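Local coordinates for protein cyclodipeptide synthase, BtCDPS (Bacillus thermoamylovorans, PDB 6ZTU) that probably makes cyclic dipeptides by aminoacyl transfer, a reaction in which the amino acids usually come from aminoacyl-tRNAs, at residues A[141-146]-A[176-181]; A[136-141]-A[212-217]; A[68-73]-A[170-175]. All blocks are in the same frame, centred on the assembly; numbering follows the deposited sequence.

Contact 1 of 3, residues A[141-146]-A[176-181]. With 0RE ((2S)-hexane-1,2-diol), chain B.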
# COMPACT_ATOMS: atom_id res chain seq x y z
N LYS A 141 -12.96 13.38 -4.29
CA LYS A 141 -11.86 14.33 -4.41
C LYS A 141 -10.59 13.80 -3.74
O LYS A 141 -9.50 13.92 -4.31
CB LYS A 141 -12.29 15.67 -3.80
CG LYS A 141 -11.32 16.82 -3.99
CD LYS A 141 -11.95 18.13 -3.47
CE LYS A 141 -10.99 19.32 -3.62
NZ LYS A 141 -9.78 19.21 -2.76
N SER A 142 -10.72 13.20 -2.55
CA SER A 142 -9.54 12.66 -1.87
C SER A 142 -8.95 11.48 -2.63
O SER A 142 -7.72 11.33 -2.69
CB SER A 142 -9.92 12.21 -0.46
OG SER A 142 -9.98 13.33 0.40
N CYS A 143 -9.80 10.62 -3.18
CA CYS A 143 -9.28 9.50 -3.97
C CYS A 143 -8.55 9.99 -5.21
O CYS A 143 -7.50 9.47 -5.56
CB CYS A 143 -10.41 8.55 -4.38
SG CYS A 143 -11.15 7.64 -2.99
N LEU A 144 -9.12 10.99 -5.89
CA LEU A 144 -8.44 11.55 -7.06
C LEU A 144 -7.13 12.21 -6.68
O LEU A 144 -6.18 12.23 -7.48
CB LEU A 144 -9.37 12.53 -7.77
CG LEU A 144 -10.58 11.85 -8.43
CD1 LEU A 144 -11.65 12.85 -8.88
CD2 LEU A 144 -10.15 10.96 -9.59
N ALA A 145 -7.04 12.79 -5.48
CA ALA A 145 -5.77 13.32 -5.01
C ALA A 145 -4.74 12.22 -4.80
O ALA A 145 -3.55 12.41 -5.09
CB ALA A 145 -5.96 14.12 -3.73
N MET A 146 -5.16 11.07 -4.26
CA MET A 146 -4.24 9.93 -4.18
C MET A 146 -3.79 9.52 -5.57
O MET A 146 -2.63 9.13 -5.77
CB MET A 146 -4.91 8.74 -3.48
CG MET A 146 -4.93 8.84 -1.99
SD MET A 146 -5.48 7.28 -1.24
CE MET A 146 -4.05 6.25 -1.52
N TYR A 176 -6.44 2.09 -9.66
CA TYR A 176 -5.40 1.55 -8.79
C TYR A 176 -5.68 1.90 -7.33
O TYR A 176 -5.61 1.04 -6.44
CB TYR A 176 -4.04 2.10 -9.23
CG TYR A 176 -2.87 1.69 -8.37
CD1 TYR A 176 -2.16 0.53 -8.64
CD2 TYR A 176 -2.46 2.48 -7.31
CE1 TYR A 176 -1.10 0.15 -7.85
CE2 TYR A 176 -1.40 2.11 -6.52
CZ TYR A 176 -0.72 0.94 -6.80
OH TYR A 176 0.34 0.58 -6.01
N VAL A 177 -5.96 3.17 -7.07
CA VAL A 177 -6.24 3.64 -5.71
C VAL A 177 -7.41 2.87 -5.11
O VAL A 177 -7.34 2.38 -3.97
CB VAL A 177 -6.53 5.15 -5.72
CG1 VAL A 177 -7.01 5.63 -4.35
CG2 VAL A 177 -5.29 5.92 -6.13
N LEU A 178 -8.50 2.75 -5.86
CA LEU A 178 -9.69 2.11 -5.31
C LEU A 178 -9.44 0.63 -5.04
O LEU A 178 -9.96 0.09 -4.05
CB LEU A 178 -10.88 2.29 -6.26
CG LEU A 178 -11.23 3.76 -6.56
CD1 LEU A 178 -12.42 3.87 -7.51
CD2 LEU A 178 -11.50 4.55 -5.28
N ALA A 179 -8.63 -0.03 -5.88
CA ALA A 179 -8.34 -1.45 -5.68
C ALA A 179 -7.43 -1.71 -4.48
O ALA A 179 -7.53 -2.78 -3.86
CB ALA A 179 -7.69 -2.04 -6.94
N GLU A 180 -6.52 -0.77 -4.15
CA GLU A 180 -5.62 -0.98 -3.01
C GLU A 180 -6.26 -0.53 -1.70
O GLU A 180 -5.88 -1.02 -0.63
CB GLU A 180 -4.30 -0.22 -3.21
CG GLU A 180 -4.46 1.31 -3.23
CD GLU A 180 -3.14 2.09 -3.24
OE1 GLU A 180 -2.07 1.50 -2.99
OE2 GLU A 180 -3.19 3.31 -3.53
N LEU A 181 -7.21 0.41 -1.76
CA LEU A 181 -7.76 0.98 -0.53
C LEU A 181 -8.34 -0.04 0.45
O LEU A 181 -8.20 0.19 1.67
CB LEU A 181 -8.82 2.03 -0.87
CG LEU A 181 -8.28 3.45 -1.04
CD1 LEU A 181 -9.41 4.38 -1.42
CD2 LEU A 181 -7.61 3.95 0.26
O01 0RE B . 0.21 2.60 -1.68
C02 0RE B . 1.46 2.31 -1.15
C03 0RE B . 1.34 1.08 -0.26
O04 0RE B . 0.80 1.45 0.99
C05 0RE B . 0.44 0.06 -0.95
C06 0RE B . 1.05 -0.35 -2.29
C07 0RE B . 0.06 -1.25 -3.01
C08 0RE B . 0.68 -2.63 -3.07
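Helix segments 141-146 and 176-181 cross steeply, their N-to-C directions 105° apart and their axes 9.7 Å from each other at closest approach. The backbones come nearest at Met146 and Val177, and no hydrogen bond joins the segments, so shape and apolar surface carry the contact. Met146 lies across Val177: its CB rests against both methyls, and SD comes to 3.8 Å from Val177 CG1. With CG1 anti to the backbone N (chi1 172°), the valine turns that methyl to both the sulfur and CB, and CG2 to CB and the backbone beyond it, a broad branched surface that a flexible thioether can follow. The bend at chi3 (73°) carries Met146 CE on to 3.7 Å from Glu180 OE2, the two side chains arriving from opposite directions. Glu180 in turn accepts a hydrogen bond at OE1 from O01 of the bound hexanediol, 2.9 Å away; the methionine methyl thus packs against one carboxylate oxygen while the other holds the ligand. One turn back, Cys143, small and polarisable, rests its SG on the branch ends of two leucines, 3.9 Å from Leu178 CD2 and 4.0 Å from Leu181 CD1. Tyr176 adds its OH to the pocket wall, against the ligand's alkyl chain. Helix 120-135 closes the layer beside Cys143 and the leucines through Val129 and Phe133, while Leu206 of helix 205-211 and Trp204 from a loop pack on Met146.

Contact 2 of 3, residues A[136-141]-A[212-217]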
# COMPACT_ATOMS: atom_id res chain seq x y z
N ASP A 136 -20.07 10.43 -2.90
CA ASP A 136 -19.58 11.47 -1.99
C ASP A 136 -18.47 12.24 -2.70
O ASP A 136 -17.33 11.78 -2.75
CB ASP A 136 -19.08 10.90 -0.67
CG ASP A 136 -18.55 11.99 0.28
OD1 ASP A 136 -18.59 13.17 -0.08
OD2 ASP A 136 -18.11 11.66 1.41
N GLU A 137 -18.80 13.45 -3.19
CA GLU A 137 -17.81 14.25 -3.91
C GLU A 137 -16.57 14.50 -3.07
O GLU A 137 -15.46 14.63 -3.62
CB GLU A 137 -18.43 15.59 -4.33
CG GLU A 137 -17.48 16.46 -5.18
CD GLU A 137 -16.51 17.27 -4.34
OE1 GLU A 137 -16.81 17.48 -3.15
OE2 GLU A 137 -15.45 17.66 -4.87
N LYS A 138 -16.72 14.61 -1.75
CA LYS A 138 -15.57 14.85 -0.88
C LYS A 138 -14.64 13.65 -0.87
O LYS A 138 -13.41 13.79 -0.96
CB LYS A 138 -16.05 15.18 0.53
CG LYS A 138 -14.97 15.53 1.54
CD LYS A 138 -15.61 15.66 2.93
CE LYS A 138 -14.58 15.75 4.03
NZ LYS A 138 -13.93 17.10 4.07
N PHE A 139 -15.20 12.45 -0.77
CA PHE A 139 -14.39 11.24 -0.82
C PHE A 139 -13.77 11.06 -2.21
O PHE A 139 -12.59 10.71 -2.33
CB PHE A 139 -15.25 10.04 -0.44
CG PHE A 139 -14.48 8.76 -0.35
CD1 PHE A 139 -13.58 8.55 0.69
CD2 PHE A 139 -14.67 7.76 -1.30
CE1 PHE A 139 -12.87 7.35 0.78
CE2 PHE A 139 -13.96 6.55 -1.20
CZ PHE A 139 -13.07 6.36 -0.17
N ARG A 140 -14.57 11.30 -3.25
CA ARG A 140 -14.06 11.23 -4.62
C ARG A 140 -12.87 12.15 -4.80
O ARG A 140 -11.84 11.76 -5.37
CB ARG A 140 -15.20 11.61 -5.58
CG ARG A 140 -14.96 11.40 -7.08
CD ARG A 140 -16.21 11.89 -7.80
NE ARG A 140 -16.18 11.77 -9.25
CZ ARG A 140 -16.62 10.70 -9.92
NH1 ARG A 140 -17.09 9.65 -9.27
NH2 ARG A 140 -16.57 10.68 -11.24
N LYS A 141 -12.96 13.38 -4.29
CA LYS A 141 -11.86 14.33 -4.41
C LYS A 141 -10.59 13.80 -3.74
O LYS A 141 -9.50 13.92 -4.31
CB LYS A 141 -12.29 15.67 -3.80
CG LYS A 141 -11.32 16.82 -3.99
CD LYS A 141 -11.95 18.13 -3.47
CE LYS A 141 -10.99 19.32 -3.62
NZ LYS A 141 -9.78 19.21 -2.76
N ASN A 212 -10.30 11.64 11.24
CA ASN A 212 -11.02 12.81 11.70
C ASN A 212 -12.53 12.67 11.55
O ASN A 212 -13.25 13.66 11.70
CB ASN A 212 -10.53 14.04 10.94
CG ASN A 212 -10.76 15.33 11.69
OD1 ASN A 212 -10.61 15.37 12.92
ND2 ASN A 212 -11.12 16.38 10.97
N SER A 213 -13.01 11.47 11.19
CA SER A 213 -14.44 11.14 11.05
C SER A 213 -15.13 11.99 9.99
O SER A 213 -16.26 12.44 10.17
CB SER A 213 -15.17 11.28 12.39
OG SER A 213 -14.45 10.64 13.42
N GLU A 214 -14.46 12.19 8.85
CA GLU A 214 -14.97 13.05 7.79
C GLU A 214 -15.78 12.30 6.73
O GLU A 214 -16.36 12.95 5.85
CB GLU A 214 -13.81 13.80 7.13
CG GLU A 214 -13.19 14.87 8.07
CD GLU A 214 -12.05 15.63 7.45
OE1 GLU A 214 -12.04 15.81 6.22
OE2 GLU A 214 -11.14 16.05 8.20
N PHE A 215 -15.86 10.96 6.80
CA PHE A 215 -16.56 10.18 5.79
C PHE A 215 -17.34 9.05 6.45
O PHE A 215 -17.08 8.67 7.59
CB PHE A 215 -15.61 9.53 4.77
CG PHE A 215 -14.63 10.47 4.18
CD1 PHE A 215 -14.99 11.28 3.12
CD2 PHE A 215 -13.33 10.52 4.65
CE1 PHE A 215 -14.08 12.13 2.55
CE2 PHE A 215 -12.41 11.39 4.08
CZ PHE A 215 -12.79 12.19 3.02
N TYR A 216 -18.28 8.50 5.69
CA TYR A 216 -18.91 7.25 6.10
C TYR A 216 -17.98 6.08 5.90
O TYR A 216 -18.17 5.04 6.54
CB TYR A 216 -20.23 7.05 5.36
CG TYR A 216 -21.30 8.01 5.85
CD1 TYR A 216 -21.65 8.06 7.19
CD2 TYR A 216 -21.94 8.87 4.97
CE1 TYR A 216 -22.62 8.93 7.65
CE2 TYR A 216 -22.91 9.74 5.42
CZ TYR A 216 -23.23 9.77 6.76
OH TYR A 216 -24.20 10.65 7.23
N ILE A 217 -16.96 6.24 5.05
CA ILE A 217 -15.85 5.28 4.99
C ILE A 217 -15.05 5.36 6.28
O ILE A 217 -14.58 6.44 6.66
CB ILE A 217 -14.95 5.57 3.77
CG1 ILE A 217 -15.66 5.21 2.46
CG2 ILE A 217 -13.60 4.84 3.89
CD1 ILE A 217 -15.57 3.75 2.10
O HOH W 1 -18.22 12.97 3.87
O HOH W 2 -19.15 9.82 3.17
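The first turn of helix 137-157 meets the irregular segment 212-217, with Phe139 and Phe215 opposite each other, their CA atoms 7.0 Å apart. The two rings form a T-shaped pair: the edge of Phe139 points at the face of Phe215, with planes at 74° and centroids 5.4 Å apart. On its other face Phe215 carries CB of Glu214, and at its edge, in the ring plane, lies Asp136 OD2, an oxygen placed against the electropositive ring hydrogens. Ile217 completes the apolar part by laying CG1 over a face of Phe139, a CH-pi contact 4.1 Å from the ring centroid. Asp136 is the N-cap of the helix. Its OD1 accepts from Lys138 N at 2.9 Å, while OD2 accepts a hydrogen bond from each of two waters, one also donating to Glu214 O and the other accepting from Tyr216 N. The methylenes of Lys138 pass by the CE1-CZ end of Phe215, Lys138 CG 3.7 Å from Phe215 CE1, and the bend at the last torsion (chi4 75°) brings NZ to Glu214 OE1 at 3.1 Å, a salt bridge. The other carboxylate oxygen, Glu214 OE2, accepts from Asn212 ND2 at 2.8 Å, which helps fix the rotation of the group. The chemistry is therefore layered: aromatic and aliphatic groups fill the interior, and charge, amide and water work on the more open side, where the ion pair is probably weakened by solvent.

Contact 3 of 3, residues A[68-73]-A[170-175]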
# COMPACT_ATOMS: atom_id res chain seq x y z
N ALA A 68 -1.96 -1.92 -11.47
CA ALA A 68 -0.69 -1.21 -11.57
C ALA A 68 -0.41 -0.78 -13.00
O ALA A 68 0.27 0.23 -13.22
CB ALA A 68 0.45 -2.08 -11.05
N LYS A 69 -0.94 -1.52 -13.99
CA LYS A 69 -0.76 -1.11 -15.39
C LYS A 69 -1.41 0.24 -15.67
O LYS A 69 -0.93 0.99 -16.52
CB LYS A 69 -1.30 -2.19 -16.33
CG LYS A 69 -2.81 -2.26 -16.46
CD LYS A 69 -3.22 -3.42 -17.37
CE LYS A 69 -4.44 -3.08 -18.21
NZ LYS A 69 -5.26 -1.95 -17.66
N ASN A 70 -2.49 0.58 -14.94
CA ASN A 70 -3.16 1.86 -15.16
C ASN A 70 -2.24 3.03 -14.90
O ASN A 70 -2.37 4.08 -15.55
CB ASN A 70 -4.39 1.98 -14.26
CG ASN A 70 -5.47 1.00 -14.62
OD1 ASN A 70 -5.19 -0.16 -14.91
ND2 ASN A 70 -6.73 1.46 -14.63
N LEU A 71 -1.32 2.89 -13.94
CA LEU A 71 -0.39 3.96 -13.64
C LEU A 71 0.51 4.25 -14.83
O LEU A 71 0.83 5.41 -15.11
CB LEU A 71 0.46 3.60 -12.41
CG LEU A 71 -0.30 3.28 -11.12
CD1 LEU A 71 0.70 2.95 -10.03
CD2 LEU A 71 -1.21 4.44 -10.69
N LEU A 72 0.91 3.21 -15.56
CA LEU A 72 1.71 3.40 -16.76
C LEU A 72 0.85 3.84 -17.94
O LEU A 72 1.23 4.76 -18.67
CB LEU A 72 2.49 2.12 -17.07
CG LEU A 72 3.41 1.56 -15.97
CD1 LEU A 72 4.02 0.22 -16.38
CD2 LEU A 72 4.50 2.55 -15.59
N GLU A 73 -0.32 3.22 -18.12
CA GLU A 73 -1.21 3.60 -19.21
C GLU A 73 -1.59 5.07 -19.14
O GLU A 73 -1.80 5.71 -20.18
CB GLU A 73 -2.46 2.73 -19.19
CG GLU A 73 -2.18 1.27 -19.51
CD GLU A 73 -3.41 0.42 -19.43
OE1 GLU A 73 -4.31 0.74 -18.63
OE2 GLU A 73 -3.48 -0.58 -20.16
N LEU A 170 -6.23 11.00 -14.33
CA LEU A 170 -6.58 10.78 -12.93
C LEU A 170 -7.63 9.69 -12.77
O LEU A 170 -7.54 8.86 -11.86
CB LEU A 170 -7.10 12.08 -12.31
CG LEU A 170 -6.10 13.22 -12.11
CD1 LEU A 170 -6.81 14.46 -11.58
CD2 LEU A 170 -4.98 12.80 -11.19
N PHE A 171 -8.65 9.70 -13.63
CA PHE A 171 -9.72 8.73 -13.49
C PHE A 171 -9.27 7.34 -13.92
O PHE A 171 -9.80 6.34 -13.42
CB PHE A 171 -10.96 9.17 -14.26
CG PHE A 171 -11.86 10.08 -13.47
CD1 PHE A 171 -12.88 9.55 -12.70
CD2 PHE A 171 -11.68 11.46 -13.48
CE1 PHE A 171 -13.70 10.37 -11.96
CE2 PHE A 171 -12.51 12.29 -12.74
CZ PHE A 171 -13.52 11.75 -11.98
N HIS A 172 -8.30 7.25 -14.83
CA HIS A 172 -7.76 5.94 -15.18
C HIS A 172 -6.92 5.37 -14.05
O HIS A 172 -7.08 4.21 -13.66
CB HIS A 172 -6.95 6.01 -16.47
CG HIS A 172 -6.63 4.67 -17.06
ND1 HIS A 172 -7.60 3.80 -17.49
CD2 HIS A 172 -5.44 4.06 -17.29
CE1 HIS A 172 -7.03 2.70 -17.96
NE2 HIS A 172 -5.72 2.84 -17.86
N ALA A 173 -6.01 6.19 -13.51
CA ALA A 173 -5.14 5.75 -12.42
C ALA A 173 -5.88 5.57 -11.09
O ALA A 173 -5.37 4.86 -10.22
CB ALA A 173 -3.99 6.73 -12.24
N VAL A 174 -7.04 6.21 -10.90
CA VAL A 174 -7.71 6.04 -9.61
C VAL A 174 -8.26 4.62 -9.46
O VAL A 174 -8.56 4.19 -8.34
CB VAL A 174 -8.81 7.12 -9.42
CG1 VAL A 174 -10.10 6.73 -10.11
CG2 VAL A 174 -9.06 7.39 -7.91
N LYS A 175 -8.36 3.87 -10.56
CA LYS A 175 -8.73 2.46 -10.42
C LYS A 175 -7.71 1.71 -9.57
O LYS A 175 -8.08 0.78 -8.83
CB LYS A 175 -8.87 1.83 -11.80
CG LYS A 175 -10.10 2.35 -12.54
CD LYS A 175 -10.11 1.92 -13.99
CE LYS A 175 -11.27 2.58 -14.71
NZ LYS A 175 -12.54 2.38 -13.95
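Over one face of the His172 imidazole, above its centre, sits Asn70 ND2, 3.5 Å from the ring plane; the amide and ring planes are only 10° apart, so the two flat groups are stacked. At the ring edge the carboxylate of Glu73 lies close to the imidazole plane, where His172 NE2 donates to Glu73 OE1 at 2.6 Å, meeting the oxygen on its anti side but tilted out of the carboxylate plane. Lys69 NZ binds the same oxygen at 3.0 Å from the opposite face of the carboxylate plane, so OE1 is gripped by two donors, and Glu73 OE2 is held by Thr79 OG1. The carboxylate would probably polarise the imidazole N-H, an effect that the ammonium of Lys69, sharing OE1, is likely to temper. Asn70 suits its place because a short amide can stack and donate at once: ND2 gives a nearly straight bond (170°) to His172 O at 2.9 Å, approaching from above the carbonyl plane, while the methylenes of Lys175 pack beside the same nitrogen. His172 swings its ring away from its own backbone N and across to the other helix. Exchanging it for an alanine would probably leave Glu73 OE1 with Lys69 as its remaining partner in this contact and uncover the face of the Asn70 amide. Farther along, Leu71 CD2 touches Ala173 CB at 3.9 Å, where small alanine permits close approach. The axes of segments 68-73 and 170-175 run nearly antiparallel, at 160° and 7.7 Å apart. Such tight packing of antiparallel helices, pinned by a His-carboxylate bond and a side-chain-to-carbonyl bond, ties the helix following strand 58-63 to the long helix 167-191, within the Rossmann-like fold expected of a HUP-clan protein.

Helix 167-191 is the common thread of contacts 1 and 3: segments 170-175 and 176-181 follow directly on one another, and the contact centres lie about 10 Å apart. Helix 137-157 likewise joins contacts 1 and 2, which share Lys141 and have centres about 12 Å apart; Ser142 OG packs on Phe215 CZ at 4.0 Å. Contacts 2 and 3 are more distant, about 21 Å between centres. Only contact 1 reaches the hexanediol pocket directly, through Tyr176 and Glu180. Contact 3 stands behind it, the Leu71 side chain about 8 Å from the ligand and Ala68 CA 3.7 Å from Tyr176 CD1, while the side chain of Phe139 in contact 2 is about 14 Å from the ligand.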